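Local coordinates for phosphoglycerol transferase GacH (Streptococcus pyogenes MGAS5005, PDB 6DGM), which probably transfers sn-glycerol 1-phosphate to streptococcal rhamnose polysaccharide, using the manganese-binding domain of the alkaline phosphatase clan that makes up this chain, at residues E26-D31 and S324-Y329; Q19-L24 and L333-N338. All coordinates share one frame; numbering follows the deposited sequence.

Contact 1: residues E26-D31 and S324-Y329; sequences EDINKD and SKVSPY. With CA (calcium ion), chain E.
The carboxamide of Asn29 is the flat group at the centre of this contact: Lys325 lies over one of its faces and the backbone of Val326 runs along its polar edge. Lys325 CB lies over this face, 3.6 Å from Asn29 CG, and the next methylene stands more squarely above that carbon. At the edge, the amide meets both polar groups of a single residue. Val326 N donates to Asn29 OD1 at 2.8 Å, a nearly straight bond (168°) whose donor is tilted 22° from the carbonyl plane. In return, Asn29 ND2 gives a hydrogen to Val326 O at 2.9 Å, lying in that carbonyl's plane and on a lone pair. Asparagine suits the place because its short side chain carries a donor and an acceptor side by side, matching the N-H and C=O that an extended residue offers. Its CG sits anti to the carbonyl carbon (chi1 -69°), which carries the amide outward from the helix to that backbone.

Val326 CG2 packs beside Asn29 OD1 at 3.4 Å and makes an apolar contact with Ile28 CG2 at 4.0 Å, the two branched side chains crossing at about a right angle. Phe319 and Ala331 also touch Val326. Lys325 bends at its last torsion, and its NZ makes a weak bond of 3.3 Å to Asn29 O as well as a hydrogen bond to Arg32 O.

Beyond the helix, the calcium ion takes Asp31 O at 2.4 Å, three waters and Asp323 OD1. Asp31, two residues past Asn29, and Asp323, two before Lys325, thus share one metal, so the chemistry implies that paired amide bonds and calcium coordination together tie the N-terminal helix to the chain leading into helix 328-339.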
ATOM      1  N   GLU A  26     -20.336 -10.780 -11.213  1.00 28.84           N
ATOM      2  CA  GLU A  26     -21.771 -10.855 -10.966  1.00 32.54           C
ATOM      3  C   GLU A  26     -22.068 -11.729  -9.755  1.00 31.87           C
ATOM      4  O   GLU A  26     -22.896 -11.371  -8.914  1.00 32.75           O
ATOM      5  CB  GLU A  26     -22.468 -11.372 -12.223  1.00 39.28           C
ATOM      6  CG  GLU A  26     -22.362 -10.395 -13.390  1.00 47.05           C
ATOM      7  CD  GLU A  26     -22.741 -11.008 -14.727  1.00 54.42           C
ATOM      8  OE1 GLU A  26     -23.382 -12.081 -14.738  1.00 58.33           O
ATOM      9  OE2 GLU A  26     -22.389 -10.411 -15.767  1.00 55.45           O
ATOM     10  N   ASP A  27     -21.390 -12.871  -9.633  1.00 31.82           N
ATOM     11  CA  ASP A  27     -21.626 -13.743  -8.488  1.00 33.04           C
ATOM     12  C   ASP A  27     -21.225 -13.054  -7.189  1.00 30.58           C
ATOM     13  O   ASP A  27     -21.970 -13.077  -6.201  1.00 31.76           O
ATOM     14  CB  ASP A  27     -20.866 -15.061  -8.658  1.00 38.32           C
ATOM     15  CG  ASP A  27     -21.389 -15.903  -9.823  1.00 47.08           C
ATOM     16  OD1 ASP A  27     -22.570 -15.759 -10.201  1.00 52.09           O
ATOM     17  OD2 ASP A  27     -20.606 -16.719 -10.356  1.00 50.26           O
ATOM     18  N   ILE A  28     -20.053 -12.414  -7.174  1.00 28.71           N
ATOM     19  CA  ILE A  28     -19.600 -11.727  -5.967  1.00 28.84           C
ATOM     20  C   ILE A  28     -20.556 -10.603  -5.597  1.00 29.17           C
ATOM     21  O   ILE A  28     -20.891 -10.412  -4.422  1.00 29.68           O
ATOM     22  CB  ILE A  28     -18.168 -11.191  -6.156  1.00 27.64           C
ATOM     23  CG1 ILE A  28     -17.165 -12.333  -6.249  1.00 28.56           C
ATOM     24  CG2 ILE A  28     -17.791 -10.227  -4.993  1.00 26.44           C
ATOM     25  CD1 ILE A  28     -15.791 -11.906  -6.746  1.00 27.32           C
ATOM     26  N   ASN A  29     -20.979  -9.815  -6.585  1.00 29.49           N
ATOM     27  CA  ASN A  29     -21.761  -8.618  -6.293  1.00 30.82           C
ATOM     28  C   ASN A  29     -23.143  -8.925  -5.738  1.00 34.38           C
ATOM     29  O   ASN A  29     -23.744  -8.046  -5.116  1.00 36.55           O
ATOM     30  CB  ASN A  29     -21.800  -7.707  -7.520  1.00 30.32           C
ATOM     31  CG  ASN A  29     -20.442  -7.085  -7.806  1.00 30.20           C
ATOM     32  OD1 ASN A  29     -19.546  -7.171  -6.979  1.00 29.90           O
ATOM     33  ND2 ASN A  29     -20.289  -6.462  -8.968  1.00 30.75           N
ATOM     34  N   LYS A  30     -23.651 -10.149  -5.914  1.00 36.20           N
ATOM     35  CA  LYS A  30     -24.894 -10.527  -5.255  1.00 37.60           C
ATOM     36  C   LYS A  30     -24.808 -10.392  -3.741  1.00 36.71           C
ATOM     37  O   LYS A  30     -25.846 -10.218  -3.089  1.00 38.74           O
ATOM     38  CB  LYS A  30     -25.272 -11.961  -5.628  1.00 40.67           C
ATOM     39  CG  LYS A  30     -25.625 -12.134  -7.094  1.00 44.31           C
ATOM     40  CD  LYS A  30     -25.977 -13.585  -7.403  1.00 50.11           C
ATOM     41  CE  LYS A  30     -26.455 -13.748  -8.835  1.00 56.48           C
ATOM     42  NZ  LYS A  30     -27.088 -15.087  -9.063  1.00 62.19           N
ATOM     43  N   ASP A  31     -23.596 -10.456  -3.173  1.00 35.06           N
ATOM     44  CA  ASP A  31     -23.402 -10.365  -1.729  1.00 36.29           C
ATOM     45  C   ASP A  31     -22.552  -9.164  -1.325  1.00 37.46           C
ATOM     46  O   ASP A  31     -22.000  -9.148  -0.224  1.00 39.28           O
ATOM     47  CB  ASP A  31     -22.783 -11.651  -1.182  1.00 38.56           C
ATOM     48  CG  ASP A  31     -23.712 -12.844  -1.310  1.00 47.54           C
ATOM     49  OD1 ASP A  31     -24.869 -12.763  -0.842  1.00 53.01           O
ATOM     50  OD2 ASP A  31     -23.283 -13.862  -1.887  1.00 51.59           O
ATOM     51  N   SER A 324     -17.882  -3.698  -0.944  1.00 22.60           N
ATOM     52  CA  SER A 324     -18.161  -2.954  -2.166  1.00 22.36           C
ATOM     53  C   SER A 324     -18.180  -3.864  -3.390  1.00 22.52           C
ATOM     54  O   SER A 324     -17.400  -4.815  -3.490  1.00 22.87           O
ATOM     55  CB  SER A 324     -17.104  -1.863  -2.366  1.00 22.28           C
ATOM     56  OG  SER A 324     -17.223  -0.903  -1.336  1.00 23.77           O
ATOM     57  N   LYS A 325     -19.077  -3.556  -4.321  1.00 22.89           N
ATOM     58  CA  LYS A 325     -19.186  -4.304  -5.559  1.00 24.17           C
ATOM     59  C   LYS A 325     -17.927  -4.147  -6.406  1.00 23.27           C
ATOM     60  O   LYS A 325     -17.289  -3.089  -6.430  1.00 22.92           O
ATOM     61  CB  LYS A 325     -20.410  -3.821  -6.329  1.00 26.58           C
ATOM     62  CG  LYS A 325     -21.720  -4.126  -5.626  1.00 29.44           C
ATOM     63  CD  LYS A 325     -22.884  -3.453  -6.345  1.00 33.83           C
ATOM     64  CE  LYS A 325     -24.169  -3.491  -5.510  1.00 37.78           C
ATOM     65  NZ  LYS A 325     -24.640  -4.875  -5.298  1.00 38.88           N
ATOM     66  N   VAL A 326     -17.598  -5.215  -7.137  1.00 23.22           N
ATOM     67  CA  VAL A 326     -16.341  -5.304  -7.871  1.00 22.78           C
ATOM     68  C   VAL A 326     -16.575  -5.215  -9.370  1.00 22.67           C
ATOM     69  O   VAL A 326     -17.652  -5.545  -9.883  1.00 23.90           O
ATOM     70  CB  VAL A 326     -15.543  -6.585  -7.521  1.00 23.16           C
ATOM     71  CG1 VAL A 326     -15.147  -6.584  -6.061  1.00 23.70           C
ATOM     72  CG2 VAL A 326     -16.337  -7.842  -7.868  1.00 23.27           C
ATOM     73  N   SER A 327     -15.547  -4.770 -10.074  1.00 21.63           N
ATOM     74  CA  SER A 327     -15.436  -4.995 -11.505  1.00 22.62           C
ATOM     75  C   SER A 327     -14.891  -6.397 -11.757  1.00 23.06           C
ATOM     76  O   SER A 327     -14.358  -7.047 -10.846  1.00 23.77           O
ATOM     77  CB  SER A 327     -14.441  -4.002 -12.096  1.00 22.69           C
ATOM     78  OG  SER A 327     -13.179  -4.166 -11.447  1.00 21.71           O
ATOM     79  N   PRO A 328     -14.995  -6.888 -12.986  1.00 23.41           N
ATOM     80  CA  PRO A 328     -14.326  -8.156 -13.319  1.00 22.72           C
ATOM     81  C   PRO A 328     -12.852  -8.155 -12.957  1.00 22.16           C
ATOM     82  O   PRO A 328     -12.347  -9.144 -12.407  1.00 23.73           O
ATOM     83  CB  PRO A 328     -14.565  -8.272 -14.828  1.00 22.95           C
ATOM     84  CG  PRO A 328     -15.909  -7.545 -15.050  1.00 25.30           C
ATOM     85  CD  PRO A 328     -15.807  -6.367 -14.107  1.00 25.30           C
ATOM     86  N   TYR A 329     -12.146  -7.055 -13.238  1.00 20.84           N
ATOM     87  CA  TYR A 329     -10.751  -6.917 -12.819  1.00 20.11           C
ATOM     88  C   TYR A 329     -10.589  -7.164 -11.319  1.00 20.16           C
ATOM     89  O   TYR A 329      -9.743  -7.954 -10.904  1.00 20.25           O
ATOM     90  CB  TYR A 329     -10.251  -5.516 -13.199  1.00 19.56           C
ATOM     91  CG  TYR A 329      -8.785  -5.211 -12.898  1.00 19.21           C
ATOM     92  CD1 TYR A 329      -7.771  -6.063 -13.322  1.00 19.96           C
ATOM     93  CD2 TYR A 329      -8.415  -4.044 -12.233  1.00 18.28           C
ATOM     94  CE1 TYR A 329      -6.434  -5.774 -13.059  1.00 19.82           C
ATOM     95  CE2 TYR A 329      -7.079  -3.737 -11.976  1.00 18.23           C
ATOM     96  CZ  TYR A 329      -6.101  -4.605 -12.392  1.00 19.52           C
ATOM     97  OH  TYR A 329      -4.779  -4.305 -12.154  1.00 19.89           O
TER
HETATM   98 CA    CA E 903     -21.297  -9.128   2.069  1.00 44.06          CA
HETATM   99  O   HOH W   1     -19.675 -10.534   0.450  1.00 48.83           O
HETATM  100  O   HOH W   2     -22.549 -11.382   2.966  1.00 48.27           O
HETATM  101  O   HOH W   3     -23.560  -8.155   2.134  1.00 43.61           O

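Contact 2: residues Q19-L24 and L333-N338; sequences QKYQKL and LTEVLN
Leu24 and Glu335 bring the two helical segments closest, yet their CA atoms remain 9.5 Å apart, so the backbones stand well separated and side chains alone span the gap. Glu335 supplies the middle of the contact with its aliphatic part. Its CG is 3.4 Å from Leu24 CD2, a close methyl-to-methylene approach, and 4.0 Å from Tyr21 CE1, where it sits at the edge of the ring near the ring plane. One methylene therefore touches a residue from each of two successive turns of the facing helix, Tyr21 and Leu24 being three positions apart. Leu24 gets its methyl there by holding CG anti to its backbone nitrogen (chi1 -177°), which extends the side chain across the gap.

Glutamate fits this border position because its stem is apolar while its end is charged. A bend at its second torsion (chi2 -76°) carries the carboxylate round toward a water, its carbon still within packing distance of Leu24 CD2 and its plane 45° from that of the tyrosine ring. This water completes the bridge, donating to Tyr21 OH at 2.8 Å and to Glu335 OE1 at 3.0 Å. The same carboxylate oxygen forms a salt bridge with Lys339, one turn further along its own helix. Tyrosine likewise serves two purposes: the ring packs, and the hydroxyl, besides taking the water's hydrogen, is hydrogen-bonded to Asp357. Lys20 CG lies over one face of the ring, offset toward its rim.

Helix 11-29 thus rests on helix 328-339, Tyr21 also touching Pro328 and Leu332, and Leu24 reaching Ala331. Asp357 belongs to helix 349-365, whose Ile354, Gln355 and Leu358 pack against Val336, while Leu333, Thr334 and Leu337 meet helix 314-321; helix 328-339 thus packs against three helices.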
ATOM      1  N   GLN A  19     -14.555 -13.034 -19.983  1.00 27.72           N
ATOM      2  CA  GLN A  19     -15.874 -13.624 -19.763  1.00 30.84           C
ATOM      3  C   GLN A  19     -15.927 -14.329 -18.411  1.00 30.19           C
ATOM      4  O   GLN A  19     -16.925 -14.240 -17.691  1.00 31.51           O
ATOM      5  CB  GLN A  19     -16.243 -14.575 -20.907  1.00 35.96           C
ATOM      6  CG  GLN A  19     -17.712 -14.989 -20.875  1.00 46.74           C
ATOM      7  CD  GLN A  19     -18.196 -15.599 -22.176  1.00 60.61           C
ATOM      8  OE1 GLN A  19     -17.444 -15.708 -23.149  1.00 68.01           O
ATOM      9  NE2 GLN A  19     -19.460 -16.002 -22.202  1.00 65.65           N
ATOM     10  N   LYS A  20     -14.847 -15.014 -18.040  1.00 29.50           N
ATOM     11  CA  LYS A  20     -14.800 -15.717 -16.760  1.00 31.36           C
ATOM     12  C   LYS A  20     -14.976 -14.757 -15.585  1.00 27.88           C
ATOM     13  O   LYS A  20     -15.753 -15.023 -14.659  1.00 28.73           O
ATOM     14  CB  LYS A  20     -13.462 -16.452 -16.642  1.00 34.97           C
ATOM     15  CG  LYS A  20     -13.281 -17.209 -15.348  1.00 39.47           C
ATOM     16  CD  LYS A  20     -11.940 -17.917 -15.312  1.00 42.95           C
ATOM     17  CE  LYS A  20     -11.726 -18.609 -13.981  1.00 49.63           C
ATOM     18  NZ  LYS A  20     -10.431 -19.342 -13.954  1.00 56.28           N
ATOM     19  N   TYR A  21     -14.272 -13.630 -15.597  1.00 25.67           N
ATOM     20  CA  TYR A  21     -14.355 -12.707 -14.459  1.00 25.95           C
ATOM     21  C   TYR A  21     -15.562 -11.789 -14.542  1.00 26.86           C
ATOM     22  O   TYR A  21     -15.979 -11.243 -13.512  1.00 27.88           O
ATOM     23  CB  TYR A  21     -13.007 -12.011 -14.246  1.00 24.57           C
ATOM     24  CG  TYR A  21     -12.027 -13.031 -13.736  1.00 24.56           C
ATOM     25  CD1 TYR A  21     -12.098 -13.483 -12.431  1.00 24.84           C
ATOM     26  CD2 TYR A  21     -11.097 -13.618 -14.585  1.00 24.00           C
ATOM     27  CE1 TYR A  21     -11.243 -14.459 -11.966  1.00 25.73           C
ATOM     28  CE2 TYR A  21     -10.241 -14.603 -14.130  1.00 24.75           C
ATOM     29  CZ  TYR A  21     -10.319 -15.014 -12.815  1.00 25.93           C
ATOM     30  OH  TYR A  21      -9.476 -15.990 -12.340  1.00 28.04           O
ATOM     31  N   GLN A  22     -16.177 -11.655 -15.717  1.00 27.67           N
ATOM     32  CA  GLN A  22     -17.466 -10.983 -15.785  1.00 28.64           C
ATOM     33  C   GLN A  22     -18.496 -11.751 -14.966  1.00 30.07           C
ATOM     34  O   GLN A  22     -19.250 -11.168 -14.176  1.00 31.24           O
ATOM     35  CB  GLN A  22     -17.917 -10.843 -17.235  1.00 31.21           C
ATOM     36  CG  GLN A  22     -19.106  -9.900 -17.419  1.00 37.02           C
ATOM     37  CD  GLN A  22     -18.747  -8.449 -17.121  1.00 37.25           C
ATOM     38  OE1 GLN A  22     -17.823  -7.891 -17.725  1.00 32.63           O
ATOM     39  NE2 GLN A  22     -19.464  -7.839 -16.174  1.00 39.38           N
ATOM     40  N   LYS A  23     -18.532 -13.077 -15.132  1.00 30.95           N
ATOM     41  CA  LYS A  23     -19.497 -13.871 -14.387  1.00 32.68           C
ATOM     42  C   LYS A  23     -19.151 -13.901 -12.901  1.00 30.43           C
ATOM     43  O   LYS A  23     -20.048 -13.838 -12.049  1.00 31.97           O
ATOM     44  CB  LYS A  23     -19.577 -15.289 -14.941  1.00 39.56           C
ATOM     45  CG  LYS A  23     -20.699 -16.077 -14.300  1.00 50.38           C
ATOM     46  CD  LYS A  23     -21.017 -17.353 -15.051  1.00 60.28           C
ATOM     47  CE  LYS A  23     -22.215 -18.059 -14.426  1.00 67.26           C
ATOM     48  NZ  LYS A  23     -22.587 -19.302 -15.170  1.00 72.37           N
ATOM     49  N   LEU A  24     -17.859 -13.998 -12.568  1.00 28.89           N
ATOM     50  CA  LEU A  24     -17.491 -14.042 -11.157  1.00 28.25           C
ATOM     51  C   LEU A  24     -17.837 -12.725 -10.467  1.00 28.46           C
ATOM     52  O   LEU A  24     -18.332 -12.725  -9.337  1.00 30.16           O
ATOM     53  CB  LEU A  24     -16.011 -14.376 -10.991  1.00 27.97           C
ATOM     54  CG  LEU A  24     -15.569 -14.512  -9.531  1.00 30.05           C
ATOM     55  CD1 LEU A  24     -16.244 -15.691  -8.872  1.00 33.46           C
ATOM     56  CD2 LEU A  24     -14.067 -14.651  -9.432  1.00 29.69           C
ATOM     57  N   LEU A 333      -8.750 -10.003  -9.003  1.00 19.17           N
ATOM     58  CA  LEU A 333      -7.827  -9.643  -7.931  1.00 19.70           C
ATOM     59  C   LEU A 333      -8.305 -10.160  -6.579  1.00 19.42           C
ATOM     60  O   LEU A 333      -7.483 -10.391  -5.688  1.00 19.44           O
ATOM     61  CB  LEU A 333      -7.597  -8.134  -7.913  1.00 21.21           C
ATOM     62  CG  LEU A 333      -6.890  -7.605  -9.165  1.00 23.57           C
ATOM     63  CD1 LEU A 333      -6.994  -6.101  -9.256  1.00 24.24           C
ATOM     64  CD2 LEU A 333      -5.435  -8.043  -9.158  1.00 23.81           C
ATOM     65  N   THR A 334      -9.617 -10.359  -6.411  1.00 19.80           N
ATOM     66  CA  THR A 334     -10.114 -11.008  -5.199  1.00 21.11           C
ATOM     67  C   THR A 334      -9.727 -12.479  -5.171  1.00 21.24           C
ATOM     68  O   THR A 334      -9.342 -13.000  -4.115  1.00 22.12           O
ATOM     69  CB  THR A 334     -11.629 -10.835  -5.106  1.00 22.97           C
ATOM     70  OG1 THR A 334     -11.923  -9.434  -5.053  1.00 22.86           O
ATOM     71  CG2 THR A 334     -12.188 -11.499  -3.854  1.00 24.62           C
ATOM     72  N   GLU A 335      -9.808 -13.157  -6.323  1.00 21.45           N
ATOM     73  CA  GLU A 335      -9.314 -14.531  -6.420  1.00 22.60           C
ATOM     74  C   GLU A 335      -7.822 -14.605  -6.107  1.00 21.95           C
ATOM     75  O   GLU A 335      -7.368 -15.530  -5.423  1.00 23.22           O
ATOM     76  CB  GLU A 335      -9.597 -15.088  -7.812  1.00 24.88           C
ATOM     77  CG  GLU A 335     -11.060 -15.399  -8.035  1.00 28.26           C
ATOM     78  CD  GLU A 335     -11.481 -16.676  -7.324  1.00 33.96           C
ATOM     79  OE1 GLU A 335     -11.181 -17.773  -7.840  1.00 36.50           O
ATOM     80  OE2 GLU A 335     -12.098 -16.574  -6.246  1.00 35.48           O
ATOM     81  N   VAL A 336      -7.038 -13.640  -6.596  1.00 20.79           N
ATOM     82  CA  VAL A 336      -5.616 -13.594  -6.249  1.00 20.31           C
ATOM     83  C   VAL A 336      -5.442 -13.431  -4.744  1.00 20.36           C
ATOM     84  O   VAL A 336      -4.707 -14.191  -4.101  1.00 21.03           O
ATOM     85  CB  VAL A 336      -4.892 -12.485  -7.032  1.00 19.89           C
ATOM     86  CG1 VAL A 336      -3.441 -12.343  -6.563  1.00 19.83           C
ATOM     87  CG2 VAL A 336      -4.966 -12.767  -8.541  1.00 19.86           C
ATOM     88  N   LEU A 337      -6.113 -12.431  -4.166  1.00 19.31           N
ATOM     89  CA  LEU A 337      -6.009 -12.181  -2.728  1.00 19.49           C
ATOM     90  C   LEU A 337      -6.270 -13.455  -1.935  1.00 20.67           C
ATOM     91  O   LEU A 337      -5.506 -13.807  -1.030  1.00 22.29           O
ATOM     92  CB  LEU A 337      -7.011 -11.094  -2.323  1.00 20.07           C
ATOM     93  CG  LEU A 337      -7.357 -10.935  -0.837  1.00 21.49           C
ATOM     94  CD1 LEU A 337      -6.168 -10.356  -0.060  1.00 21.27           C
ATOM     95  CD2 LEU A 337      -8.590 -10.027  -0.682  1.00 21.93           C
ATOM     96  N   ASN A 338      -7.329 -14.178  -2.282  1.00 20.46           N
ATOM     97  CA  ASN A 338      -7.757 -15.302  -1.468  1.00 22.45           C
ATOM     98  C   ASN A 338      -7.041 -16.601  -1.795  1.00 25.02           C
ATOM     99  O   ASN A 338      -6.858 -17.433  -0.898  1.00 27.13           O
ATOM    100  CB  ASN A 338      -9.270 -15.510  -1.618  1.00 22.46           C
ATOM    101  CG  ASN A 338     -10.072 -14.447  -0.887  1.00 24.79           C
ATOM    102  OD1 ASN A 338      -9.670 -13.984   0.181  1.00 25.60           O
ATOM    103  ND2 ASN A 338     -11.216 -14.061  -1.455  1.00 26.68           N
TER
HETATM  104  O   HOH W   4     -10.722 -18.004 -10.774  1.00 34.73           O

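In the fold
Contacts 1 and 2 both join helix 11-29 to the region of helix 328-339, with centres about 9 Å apart, and both are partly buried and far from the centre of the chain. Contact 2 lies between helical stretches and works through side chains alone. Contact 1 lies where the first helix finishes and the later one begins; extended backbone there gives the asparagine amide a partner, where contact 2 has a water between its polar ends, and calcium lies beside it. Pro328, at the start of the later helix, reaches Gln22 and so joins the two. Together they hold the N-terminal helix against the C-terminal part of the domain, across nearly 300 intervening residues.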